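Local coordinates for protein type III Pentaketide Synthase (Neurospora crassa, PDB 3EUO) that acts as a type III polyketide synthase of the chalcone synthase family that makes pentaketides, probably by repeated acyl transfer and chain extension, at residues C204-I209 / T334-L339; D292-P297 / E358-C363; G311-H316 / L350-K355; M317-D322 / N340-K345. All blocks are in the same frame, centred on the assembly; numbering follows the deposited sequence.

Contacts 1, 2 and 4 are buried, contact 1 nearest the centre of the chain, and contacts 1 and 2 reach the same sheet; contact 3 is a surface meeting of two loops, its centre about 22 Å from the centre of the chain. Helix 334-342 serves both contact 1, where it faces strand 204-211, and contact 4, where its end meets helix 318-327. Chemistry follows place: an aromatic ring and small side chains in contact 1, a parallel backbone ladder in contact 2, a proline on a histidine in contact 3, and a salt-bridge network beside apolar packing in contact 4. Contacts 2, 3 and 4 meet around Arg318, which bonds to Asp292 and lies against Pro352 and Leu342.

Contact 1 of 4, residues C204-I209 / T334-L339; sequences CASAVI and TIFSVL
The Phe336 ring has Val208 CG1 over one face, at 4.0 Å from the ring centroid and 18° off the normal, a CH-pi contact. The methyl sits off centre, nearest to CG, while the other branch, CG2, reaches CZ at 4.1 Å. At the ring's edge and in its plane lies the carbonyl oxygen Ser206 O, 3.9 Å from CD2. With CG opposite the carbonyl carbon, chi1 -63° carries the ring toward Val208, whose side chain it meets at about a right angle. Closer to the backbones, Ser206 OG touches Phe336 CB at 3.4 Å, yet its hydrogen bond goes to the carbonyl of Ala333, just before the helix, so this buried hydroxyl is satisfied while it packs. Ser337 also turns its polar end to a partner outside, the hydroxyl of Tyr12. The small Ser206, its CB and OG against Phe336 CB, lets the axes of segments 204-209 and 334-339 approach to 7.0 Å. Val171 of the neighbouring strand 168-175 touches both Val208 and Phe336. A buried helix laid across a strand from the other half of the chain is what the layered alpha/beta thiolase fold, with helices between its sheets, would lead one to expect.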
loop_
_atom_site.group_PDB
_atom_site.type_symbol
_atom_site.label_atom_id
_atom_site.label_comp_id
_atom_site.label_asym_id
_atom_site.label_seq_id
_atom_site.Cartn_x
_atom_site.Cartn_y
_atom_site.Cartn_z
ATOM N N CYS A 204 9.388 -14.435 -7.342
ATOM C CA CYS A 204 10.099 -14.711 -6.098
ATOM C C CYS A 204 9.347 -14.152 -4.907
ATOM O O CYS A 204 8.579 -13.201 -5.037
ATOM C CB CYS A 204 11.495 -14.075 -6.123
ATOM S SG CYS A 204 12.561 -14.496 -4.708
ATOM N N ALA A 205 9.588 -14.739 -3.738
ATOM C CA ALA A 205 9.200 -14.086 -2.490
ATOM C C ALA A 205 10.401 -14.076 -1.577
ATOM O O ALA A 205 11.186 -15.018 -1.567
ATOM C CB ALA A 205 8.030 -14.793 -1.833
ATOM N N SER A 206 10.552 -12.996 -0.820
ATOM C CA SER A 206 11.654 -12.886 0.116
ATOM C C SER A 206 11.203 -12.089 1.319
ATOM O O SER A 206 10.319 -11.242 1.213
ATOM C CB SER A 206 12.854 -12.217 -0.538
ATOM O OG SER A 206 12.517 -10.930 -1.008
ATOM N N ALA A 207 11.810 -12.371 2.467
ATOM C CA ALA A 207 11.407 -11.729 3.712
ATOM C C ALA A 207 12.589 -11.523 4.636
ATOM O O ALA A 207 13.571 -12.265 4.579
ATOM C CB ALA A 207 10.328 -12.559 4.408
ATOM N N VAL A 208 12.495 -10.483 5.461
ATOM C CA VAL A 208 13.412 -10.293 6.577
ATOM C C VAL A 208 12.615 -10.001 7.843
ATOM O O VAL A 208 11.466 -9.552 7.785
ATOM C CB VAL A 208 14.472 -9.172 6.340
ATOM C CG1 VAL A 208 15.293 -9.450 5.071
ATOM C CG2 VAL A 208 13.826 -7.785 6.282
ATOM N N ILE A 209 13.228 -10.283 8.989
ATOM C CA ILE A 209 12.710 -9.812 10.259
ATOM C C ILE A 209 13.548 -8.619 10.680
ATOM O O ILE A 209 14.776 -8.724 10.758
ATOM C CB ILE A 209 12.796 -10.891 11.361
ATOM C CG1 ILE A 209 12.020 -12.153 10.938
ATOM C CG2 ILE A 209 12.321 -10.303 12.690
ATOM C CD1 ILE A 209 10.518 -11.914 10.665
ATOM N N THR A 334 13.740 -9.079 -5.077
ATOM C CA THR A 334 15.125 -9.417 -5.396
ATOM C C THR A 334 16.116 -8.944 -4.338
ATOM O O THR A 334 17.095 -9.641 -4.054
ATOM C CB THR A 334 15.570 -8.858 -6.763
ATOM O OG1 THR A 334 14.553 -9.109 -7.737
ATOM C CG2 THR A 334 16.866 -9.528 -7.215
ATOM N N ILE A 335 15.874 -7.768 -3.768
ATOM C CA ILE A 335 16.864 -7.174 -2.871
ATOM C C ILE A 335 17.118 -8.018 -1.623
ATOM O O ILE A 335 18.274 -8.171 -1.219
ATOM C CB ILE A 335 16.602 -5.668 -2.537
ATOM C CG1 ILE A 335 17.817 -5.030 -1.842
ATOM C CG2 ILE A 335 15.347 -5.488 -1.686
ATOM C CD1 ILE A 335 19.134 -5.168 -2.607
ATOM N N PHE A 336 16.063 -8.578 -1.023
ATOM C CA PHE A 336 16.272 -9.429 0.157
ATOM C C PHE A 336 16.951 -10.737 -0.242
ATOM O O PHE A 336 17.706 -11.320 0.544
ATOM C CB PHE A 336 14.968 -9.703 0.929
ATOM C CG PHE A 336 14.303 -8.465 1.513
ATOM C CD1 PHE A 336 15.019 -7.299 1.760
ATOM C CD2 PHE A 336 12.947 -8.502 1.855
ATOM C CE1 PHE A 336 14.394 -6.167 2.300
ATOM C CE2 PHE A 336 12.316 -7.388 2.400
ATOM C CZ PHE A 336 13.038 -6.216 2.625
ATOM N N SER A 337 16.684 -11.186 -1.468
ATOM C CA SER A 337 17.348 -12.352 -2.037
ATOM C C SER A 337 18.851 -12.102 -2.172
ATOM O O SER A 337 19.658 -12.967 -1.821
ATOM C CB SER A 337 16.731 -12.712 -3.391
ATOM O OG SER A 337 17.283 -13.910 -3.894
ATOM N N VAL A 338 19.207 -10.914 -2.665
ATOM C CA VAL A 338 20.604 -10.453 -2.702
ATOM C C VAL A 338 21.250 -10.416 -1.298
ATOM O O VAL A 338 22.337 -10.971 -1.096
ATOM C CB VAL A 338 20.723 -9.085 -3.422
ATOM C CG1 VAL A 338 22.141 -8.518 -3.311
ATOM C CG2 VAL A 338 20.304 -9.217 -4.896
ATOM N N LEU A 339 20.576 -9.796 -0.329
ATOM C CA LEU A 339 21.101 -9.736 1.041
ATOM C C LEU A 339 21.256 -11.110 1.709
ATOM O O LEU A 339 22.212 -11.334 2.479
ATOM C CB LEU A 339 20.257 -8.806 1.914
ATOM C CG LEU A 339 20.384 -7.317 1.600
ATOM C CD1 LEU A 339 19.277 -6.579 2.316
ATOM C CD2 LEU A 339 21.753 -6.778 2.018
#

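Contact 2 of 4, residues D292-P297 / E358-C363; sequences DWAMHP and EYVVGC
Asp292 to Met295 pair with Val360 to Cys363 as parallel beta strands, strand 292-295 being the outermost on this side of the sheet in this chain; a long helical crossover connects the two. The backbone bonds come first. Asp292 and Ala294 each use both N-H and carbonyl across the ladder, and His296 N extends it to Cys363 O at 2.8 Å. Val361 N reaches Asp292 O at 2.9 Å, nearly in line with the carbonyl, whereas the first rung, Asp292 N to Tyr359 O, is longer at 3.2 Å. Several CA-H groups also approach carbonyls, as Gly362 CA does Ala294 O at 3.3 Å.

Apolar contacts fill both sides. On one, Ala294 CB meets Val360 CG1 at 4.0 Å. On the other, Trp293 and Val361 run side by side, and Val361 CG1 lies over the six-membered ring, 3.9 Å from its centroid and 17° off the normal. Trp293 NE1 bonds to the carbonyl of Pro288, which helps fix the ring's rotation. With an alanine at Trp293, Val361 would probably lose the flat surface it rests on, and the Pro288 carbonyl its donor. Further along this side, bends at chi2 (76°) and chi3 fold the Met295 chain over, setting its SD 3.7 Å from Cys363 CB.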
loop_
_atom_site.group_PDB
_atom_site.type_symbol
_atom_site.label_atom_id
_atom_site.label_comp_id
_atom_site.label_asym_id
_atom_site.label_seq_id
_atom_site.Cartn_x
_atom_site.Cartn_y
_atom_site.Cartn_z
ATOM N N ASP A 292 30.772 -3.467 0.540
ATOM C CA ASP A 292 30.052 -4.416 -0.296
ATOM C C ASP A 292 28.765 -3.738 -0.731
ATOM O O ASP A 292 28.204 -2.943 0.010
ATOM C CB ASP A 292 29.757 -5.702 0.466
ATOM C CG ASP A 292 30.901 -6.705 0.377
ATOM O OD1 ASP A 292 31.661 -6.666 -0.622
ATOM O OD2 ASP A 292 31.037 -7.529 1.308
ATOM N N TRP A 293 28.314 -4.054 -1.938
ATOM C CA TRP A 293 27.183 -3.374 -2.538
ATOM C C TRP A 293 26.077 -4.362 -2.900
ATOM O O TRP A 293 26.236 -5.204 -3.792
ATOM C CB TRP A 293 27.639 -2.595 -3.770
ATOM C CG TRP A 293 28.278 -1.274 -3.461
ATOM C CD1 TRP A 293 29.538 -1.060 -2.978
ATOM C CD2 TRP A 293 27.692 0.015 -3.644
ATOM N NE1 TRP A 293 29.767 0.290 -2.836
ATOM C CE2 TRP A 293 28.646 0.973 -3.231
ATOM C CE3 TRP A 293 26.444 0.455 -4.104
ATOM C CZ2 TRP A 293 28.396 2.348 -3.275
ATOM C CZ3 TRP A 293 26.193 1.820 -4.144
ATOM C CH2 TRP A 293 27.167 2.750 -3.737
ATOM N N ALA A 294 24.967 -4.272 -2.173
ATOM C CA ALA A 294 23.796 -5.078 -2.462
ATOM C C ALA A 294 22.900 -4.242 -3.381
ATOM O O ALA A 294 22.021 -3.512 -2.912
ATOM C CB ALA A 294 23.066 -5.434 -1.166
ATOM N N MET A 295 23.149 -4.329 -4.686
ATOM C CA MET A 295 22.365 -3.582 -5.667
ATOM C C MET A 295 21.194 -4.412 -6.166
ATOM O O MET A 295 21.344 -5.610 -6.405
ATOM C CB MET A 295 23.242 -3.201 -6.865
ATOM C CG MET A 295 22.531 -2.381 -7.942
ATOM S SD MET A 295 22.287 -0.649 -7.481
ATOM C CE MET A 295 23.923 -0.308 -6.823
ATOM N N HIS A 296 20.033 -3.782 -6.334
ATOM C CA HIS A 296 18.942 -4.440 -7.037
ATOM C C HIS A 296 19.302 -4.466 -8.520
ATOM O O HIS A 296 19.502 -3.407 -9.128
ATOM C CB HIS A 296 17.603 -3.726 -6.847
ATOM C CG HIS A 296 16.501 -4.325 -7.664
ATOM N ND1 HIS A 296 15.901 -3.666 -8.715
ATOM C CD2 HIS A 296 15.932 -5.552 -7.615
ATOM C CE1 HIS A 296 14.991 -4.453 -9.263
ATOM N NE2 HIS A 296 14.987 -5.601 -8.609
ATOM N N PRO A 297 19.394 -5.672 -9.105
ATOM C CA PRO A 297 19.825 -5.777 -10.494
ATOM C C PRO A 297 18.650 -5.589 -11.455
ATOM O O PRO A 297 18.154 -6.563 -12.036
ATOM C CB PRO A 297 20.395 -7.189 -10.564
ATOM C CG PRO A 297 19.565 -7.978 -9.571
ATOM C CD PRO A 297 19.114 -6.993 -8.506
ATOM N N GLU A 358 32.455 -5.302 6.305
ATOM C CA GLU A 358 31.642 -5.179 7.509
ATOM C C GLU A 358 30.440 -4.270 7.271
ATOM O O GLU A 358 29.487 -4.267 8.057
ATOM C CB GLU A 358 32.506 -4.613 8.634
ATOM C CG GLU A 358 32.031 -4.944 10.025
ATOM C CD GLU A 358 33.172 -5.052 11.028
ATOM O OE1 GLU A 358 34.358 -5.076 10.616
ATOM O OE2 GLU A 358 32.873 -5.125 12.235
ATOM N N TYR A 359 30.499 -3.489 6.196
ATOM C CA TYR A 359 29.453 -2.521 5.889
ATOM C C TYR A 359 28.971 -2.692 4.463
ATOM O O TYR A 359 29.769 -2.843 3.534
ATOM C CB TYR A 359 29.933 -1.089 6.146
ATOM C CG TYR A 359 30.243 -0.819 7.600
ATOM C CD1 TYR A 359 29.267 -0.311 8.463
ATOM C CD2 TYR A 359 31.512 -1.082 8.120
ATOM C CE1 TYR A 359 29.547 -0.081 9.806
ATOM C CE2 TYR A 359 31.796 -0.859 9.460
ATOM C CZ TYR A 359 30.817 -0.348 10.290
ATOM O OH TYR A 359 31.103 -0.124 11.614
ATOM N N VAL A 360 27.651 -2.660 4.303
ATOM C CA VAL A 360 27.001 -3.004 3.048
ATOM C C VAL A 360 26.054 -1.882 2.653
ATOM O O VAL A 360 25.228 -1.437 3.454
ATOM C CB VAL A 360 26.208 -4.341 3.173
ATOM C CG1 VAL A 360 25.638 -4.775 1.833
ATOM C CG2 VAL A 360 27.092 -5.441 3.754
ATOM N N VAL A 361 26.192 -1.411 1.420
ATOM C CA VAL A 361 25.280 -0.411 0.900
ATOM C C VAL A 361 24.198 -1.133 0.105
ATOM O O VAL A 361 24.515 -1.898 -0.809
ATOM C CB VAL A 361 26.019 0.621 0.015
ATOM C CG1 VAL A 361 25.045 1.619 -0.574
ATOM C CG2 VAL A 361 27.091 1.347 0.826
ATOM N N GLY A 362 22.934 -0.900 0.463
ATOM C CA GLY A 362 21.809 -1.450 -0.285
ATOM C C GLY A 362 21.275 -0.367 -1.204
ATOM O O GLY A 362 21.221 0.793 -0.813
ATOM N N CYS A 363 20.909 -0.739 -2.427
ATOM C CA CYS A 363 20.401 0.234 -3.392
ATOM C C CYS A 363 19.379 -0.399 -4.337
ATOM O O CYS A 363 19.556 -1.533 -4.790
ATOM C CB CYS A 363 21.559 0.850 -4.179
ATOM S SG CYS A 363 21.080 2.191 -5.290
#

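Contact 3 of 4, residues G311-H316 / L350-K355; sequences GLTPEH and LAPGGK
Pro352 sets its CG over one face of the His316 imidazole, 3.7 Å from the ring centroid and 18° off the normal, a CH-pi contact displaced toward the ring's rim, with ND1 the nearest ring atom at 3.6 Å. Proline CB comes in beside it, 3.7 Å from His316 CE1. Leu312 CA lies over the opposite face, so the imidazole is held between a proline of one loop and backbone of its own.

The histidine reaches this place although its CB starts out away from the other loop. CG stands opposite the carbonyl carbon (chi1 -81°), which brings the ring back toward Pro352, one face against it. Thr313 then fixes its rotation: OG1, placed between the backbone N and the carbonyl carbon (chi1 68°), is hydrogen-bonded to His316 ND1 at 2.7 Å, and Thr313 CB sits in the ring plane at its edge. The other nitrogen, NE2, bonds to the carbonyl of Ala289.

Glu315 behaves differently. Its CB lies 3.4 Å from Leu350 O and 3.9 Å from Pro352 CG, but the chain bends at chi2 and takes the carboxylate away from the other loop. The backbone oxygen Glu315 O lies 3.5 Å from Pro352 CD and accepts a hydrogen bond from Arg318. Arg318 and Asp292 also touch the proline, on its CD side.

Chemically, this joint between two loops at the surface therefore rests on shape: both imidazole nitrogens are taken up by polar partners, and the ring offers its face to proline methylenes, with no salt bridge between the two loops.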
loop_
_atom_site.group_PDB
_atom_site.type_symbol
_atom_site.label_atom_id
_atom_site.label_comp_id
_atom_site.label_asym_id
_atom_site.label_seq_id
_atom_site.Cartn_x
_atom_site.Cartn_y
_atom_site.Cartn_z
ATOM N N GLY A 311 33.091 3.526 -9.279
ATOM C CA GLY A 311 34.419 2.906 -9.350
ATOM C C GLY A 311 34.513 1.563 -8.644
ATOM O O GLY A 311 35.393 1.361 -7.795
ATOM N N LEU A 312 33.621 0.639 -9.012
ATOM C CA LEU A 312 33.522 -0.676 -8.370
ATOM C C LEU A 312 33.868 -1.815 -9.336
ATOM O O LEU A 312 33.842 -1.629 -10.551
ATOM C CB LEU A 312 32.103 -0.884 -7.806
ATOM C CG LEU A 312 31.553 0.196 -6.868
ATOM C CD1 LEU A 312 30.068 -0.021 -6.563
ATOM C CD2 LEU A 312 32.363 0.251 -5.576
ATOM N N THR A 313 34.223 -2.974 -8.785
ATOM C CA THR A 313 34.368 -4.201 -9.566
ATOM C C THR A 313 33.054 -4.977 -9.500
ATOM O O THR A 313 32.235 -4.721 -8.615
ATOM C CB THR A 313 35.504 -5.113 -9.035
ATOM O OG1 THR A 313 35.148 -5.644 -7.751
ATOM C CG2 THR A 313 36.834 -4.352 -8.939
ATOM N N PRO A 314 32.845 -5.939 -10.427
ATOM C CA PRO A 314 31.640 -6.770 -10.341
ATOM C C PRO A 314 31.567 -7.542 -9.029
ATOM O O PRO A 314 30.472 -7.829 -8.543
ATOM C CB PRO A 314 31.810 -7.760 -11.500
ATOM C CG PRO A 314 32.753 -7.116 -12.430
ATOM C CD PRO A 314 33.679 -6.305 -11.587
ATOM N N GLU A 315 32.728 -7.867 -8.465
ATOM C CA GLU A 315 32.805 -8.612 -7.222
ATOM C C GLU A 315 32.266 -7.820 -6.032
ATOM O O GLU A 315 31.821 -8.410 -5.047
ATOM C CB GLU A 315 34.240 -9.074 -6.960
ATOM C CG GLU A 315 34.663 -10.260 -7.835
ATOM C CD GLU A 315 35.039 -9.862 -9.257
ATOM O OE1 GLU A 315 35.326 -8.668 -9.498
ATOM O OE2 GLU A 315 35.048 -10.751 -10.139
ATOM N N HIS A 316 32.298 -6.493 -6.139
ATOM C CA HIS A 316 31.698 -5.621 -5.132
ATOM C C HIS A 316 30.198 -5.866 -5.024
ATOM O O HIS A 316 29.628 -5.730 -3.950
ATOM C CB HIS A 316 31.951 -4.152 -5.448
ATOM C CG HIS A 316 33.304 -3.670 -5.029
ATOM N ND1 HIS A 316 34.446 -3.941 -5.752
ATOM C CD2 HIS A 316 33.695 -2.931 -3.965
ATOM C CE1 HIS A 316 35.486 -3.394 -5.146
ATOM N NE2 HIS A 316 35.057 -2.777 -4.058
ATOM N N LEU A 350 34.201 -14.785 -3.066
ATOM C CA LEU A 350 34.370 -13.872 -4.190
ATOM C C LEU A 350 34.552 -12.414 -3.756
ATOM O O LEU A 350 34.552 -11.515 -4.597
ATOM C CB LEU A 350 33.203 -14.014 -5.174
ATOM C CG LEU A 350 33.094 -15.342 -5.928
ATOM C CD1 LEU A 350 31.705 -15.509 -6.527
ATOM C CD2 LEU A 350 34.173 -15.457 -7.006
ATOM N N ALA A 351 34.716 -12.187 -2.454
ATOM C CA ALA A 351 34.863 -10.834 -1.913
ATOM C C ALA A 351 36.084 -10.129 -2.508
ATOM O O ALA A 351 37.171 -10.710 -2.523
ATOM C CB ALA A 351 34.964 -10.881 -0.404
ATOM N N PRO A 352 35.912 -8.882 -2.996
ATOM C CA PRO A 352 37.019 -8.148 -3.612
ATOM C C PRO A 352 38.253 -8.154 -2.720
ATOM O O PRO A 352 38.165 -7.827 -1.533
ATOM C CB PRO A 352 36.468 -6.726 -3.747
ATOM C CG PRO A 352 35.016 -6.902 -3.863
ATOM C CD PRO A 352 34.673 -8.082 -2.987
ATOM N N GLY A 353 39.385 -8.560 -3.294
ATOM C CA GLY A 353 40.645 -8.649 -2.564
ATOM C C GLY A 353 40.593 -9.533 -1.332
ATOM O O GLY A 353 41.383 -9.349 -0.403
ATOM N N GLY A 354 39.658 -10.485 -1.316
ATOM C CA GLY A 354 39.497 -11.418 -0.197
ATOM C C GLY A 354 38.929 -10.799 1.067
ATOM O O GLY A 354 38.873 -11.446 2.117
ATOM N N LYS A 355 38.501 -9.543 0.969
ATOM C CA LYS A 355 37.975 -8.836 2.126
ATOM C C LYS A 355 36.454 -8.750 2.114
ATOM O O LYS A 355 35.863 -7.956 1.371
ATOM C CB LYS A 355 38.628 -7.456 2.286
ATOM C CG LYS A 355 39.948 -7.504 3.073
ATOM C CD LYS A 355 39.759 -8.247 4.405
ATOM C CE LYS A 355 41.075 -8.703 5.018
ATOM N NZ LYS A 355 40.838 -9.744 6.062
#

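Contact 4 of 4, residues M317-D322 / N340-K345; sequences MRASYD and NRLREK
Asp322, Arg341 and Glu344 form a salt-bridge network that ties helix 318-327 to the end of helix 334-342. Arg341 grips the aspartate side-on: NE reaches Asp322 OD2 at 2.7 Å with 155° at the hydrogen, and NH2 reaches OD1 at 3.1 Å. Both oxygens lie close to the guanidinium plane, but the carboxylate is turned, the two planes being 60° apart, so the donors meet it from above. The arginine CG is anti to the backbone N, and a bend at chi2 (78°) brings the guanidinium round to the aspartate. NH1 goes to Glu344 OE1 at 2.8 Å and also to Asp346, so one cation is shared by three carboxylates. A leucine in place of Arg341 would probably leave Asp322 and Glu344 without their common counter-charge and the tie between the two segments weakened.

Beside this polar group the backbones come close, because Ala319 is small: its CB touches Leu342 CB at 3.9 Å. Leu342 CD1 lies over one face of the Arg318 guanidinium, 3.8 Å from NH2, toward the rim. The same NH2 donates to a water at 2.9 Å, and that water donates to Leu342 O at 2.8 Å, a bridge between the helices. Arg318 NH1 carries a salt bridge to Asp292 and bonds to the carbonyl of Glu315.

On its far side helix 318-327 has helix 300-310, which Met317 and Tyr321 touch, while Leu342 packs on Val360 of strand 359-366 and Asn340 on strand 4-11.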
loop_
_atom_site.group_PDB
_atom_site.type_symbol
_atom_site.label_atom_id
_atom_site.label_comp_id
_atom_site.label_asym_id
_atom_site.label_seq_id
_atom_site.Cartn_x
_atom_site.Cartn_y
_atom_site.Cartn_z
ATOM N N MET A 317 29.576 -6.216 -6.149
ATOM C CA MET A 317 28.156 -6.551 -6.189
ATOM C C MET A 317 27.926 -8.021 -6.569
ATOM O O MET A 317 26.977 -8.328 -7.286
ATOM C CB MET A 317 27.425 -5.654 -7.192
ATOM C CG MET A 317 27.376 -4.182 -6.835
ATOM S SD MET A 317 26.726 -3.171 -8.196
ATOM C CE MET A 317 27.498 -3.929 -9.553
ATOM N N ARG A 318 28.778 -8.916 -6.064
ATOM C CA ARG A 318 28.762 -10.344 -6.439
ATOM C C ARG A 318 27.415 -11.062 -6.233
ATOM O O ARG A 318 27.012 -11.895 -7.053
ATOM C CB ARG A 318 29.880 -11.101 -5.708
ATOM C CG ARG A 318 29.783 -11.055 -4.189
ATOM C CD ARG A 318 31.108 -11.433 -3.556
ATOM N NE ARG A 318 31.121 -11.206 -2.112
ATOM C CZ ARG A 318 31.309 -10.020 -1.535
ATOM N NH1 ARG A 318 31.479 -8.924 -2.269
ATOM N NH2 ARG A 318 31.320 -9.928 -0.213
ATOM N N ALA A 319 26.731 -10.748 -5.135
ATOM C CA ALA A 319 25.415 -11.332 -4.855
ATOM C C ALA A 319 24.326 -10.809 -5.809
ATOM O O ALA A 319 23.369 -11.524 -6.119
ATOM C CB ALA A 319 25.031 -11.096 -3.400
ATOM N N SER A 320 24.488 -9.572 -6.270
ATOM C CA SER A 320 23.579 -8.966 -7.247
ATOM C C SER A 320 23.718 -9.672 -8.586
ATOM O O SER A 320 22.726 -10.032 -9.205
ATOM C CB SER A 320 23.875 -7.479 -7.405
ATOM O OG SER A 320 23.652 -6.785 -6.190
ATOM N N TYR A 321 24.960 -9.884 -9.018
ATOM C CA TYR A 321 25.237 -10.691 -10.206
ATOM C C TYR A 321 24.699 -12.111 -10.102
ATOM O O TYR A 321 24.118 -12.623 -11.062
ATOM C CB TYR A 321 26.737 -10.703 -10.516
ATOM C CG TYR A 321 27.147 -9.533 -11.375
ATOM C CD1 TYR A 321 27.785 -8.426 -10.822
ATOM C CD2 TYR A 321 26.874 -9.522 -12.744
ATOM C CE1 TYR A 321 28.155 -7.341 -11.613
ATOM C CE2 TYR A 321 27.239 -8.447 -13.545
ATOM C CZ TYR A 321 27.879 -7.357 -12.972
ATOM O OH TYR A 321 28.239 -6.289 -13.763
ATOM N N ASP A 322 24.900 -12.743 -8.948
ATOM C CA ASP A 322 24.458 -14.112 -8.722
ATOM C C ASP A 322 22.947 -14.247 -8.885
ATOM O O ASP A 322 22.468 -15.166 -9.552
ATOM C CB ASP A 322 24.876 -14.585 -7.326
ATOM C CG ASP A 322 24.476 -16.018 -7.058
ATOM O OD1 ASP A 322 25.273 -16.921 -7.382
ATOM O OD2 ASP A 322 23.368 -16.243 -6.519
ATOM N N ASN A 340 20.331 -12.022 1.409
ATOM C CA ASN A 340 20.417 -13.393 1.895
ATOM C C ASN A 340 21.619 -14.109 1.274
ATOM O O ASN A 340 22.400 -14.766 1.965
ATOM C CB ASN A 340 19.121 -14.148 1.578
ATOM C CG ASN A 340 19.063 -15.520 2.233
ATOM O OD1 ASN A 340 19.389 -15.675 3.412
ATOM N ND2 ASN A 340 18.643 -16.520 1.470
ATOM N N ARG A 341 21.771 -13.964 -0.037
ATOM C CA ARG A 341 22.854 -14.638 -0.753
ATOM C C ARG A 341 24.226 -14.077 -0.368
ATOM O O ARG A 341 25.201 -14.826 -0.287
ATOM C CB ARG A 341 22.631 -14.543 -2.265
ATOM C CG ARG A 341 23.681 -15.240 -3.131
ATOM C CD ARG A 341 23.495 -16.753 -3.179
ATOM N NE ARG A 341 24.343 -17.347 -4.211
ATOM C CZ ARG A 341 25.244 -18.302 -4.004
ATOM N NH1 ARG A 341 25.417 -18.818 -2.796
ATOM N NH2 ARG A 341 25.962 -18.759 -5.020
ATOM N N LEU A 342 24.294 -12.770 -0.122
ATOM C CA LEU A 342 25.562 -12.102 0.195
ATOM C C LEU A 342 26.275 -12.736 1.382
ATOM O O LEU A 342 27.505 -12.820 1.402
ATOM C CB LEU A 342 25.341 -10.605 0.451
ATOM C CG LEU A 342 26.562 -9.718 0.734
ATOM C CD1 LEU A 342 27.525 -9.685 -0.444
ATOM C CD2 LEU A 342 26.124 -8.309 1.107
ATOM N N ARG A 343 25.506 -13.183 2.373
ATOM C CA ARG A 343 26.108 -13.704 3.600
ATOM C C ARG A 343 26.408 -15.207 3.558
ATOM O O ARG A 343 26.768 -15.796 4.578
ATOM C CB ARG A 343 25.284 -13.313 4.845
ATOM C CG ARG A 343 23.781 -13.626 4.783
ATOM C CD ARG A 343 23.484 -15.117 4.855
ATOM N NE ARG A 343 22.050 -15.405 4.955
ATOM C CZ ARG A 343 21.367 -15.489 6.099
ATOM N NH1 ARG A 343 21.971 -15.302 7.269
ATOM N NH2 ARG A 343 20.069 -15.760 6.074
ATOM N N GLU A 344 26.272 -15.821 2.380
ATOM C CA GLU A 344 26.575 -17.243 2.209
ATOM C C GLU A 344 28.061 -17.449 1.902
ATOM O O GLU A 344 28.709 -16.561 1.339
ATOM C CB GLU A 344 25.686 -17.862 1.125
ATOM C CG GLU A 344 24.199 -17.811 1.490
ATOM C CD GLU A 344 23.290 -18.523 0.500
ATOM O OE1 GLU A 344 23.761 -18.948 -0.579
ATOM O OE2 GLU A 344 22.084 -18.649 0.810
ATOM N N LYS A 345 28.594 -18.610 2.278
ATOM C CA LYS A 345 30.040 -18.868 2.189
ATOM C C LYS A 345 30.636 -18.716 0.787
ATOM O O LYS A 345 31.743 -18.196 0.640
ATOM C CB LYS A 345 30.398 -20.248 2.756
ATOM C CG LYS A 345 30.054 -20.457 4.226
ATOM C CD LYS A 345 31.014 -19.729 5.167
ATOM C CE LYS A 345 30.673 -20.002 6.638
ATOM N NZ LYS A 345 29.356 -19.415 7.042
HETATM O O HOH W 1 30.191 -12.294 1.029
#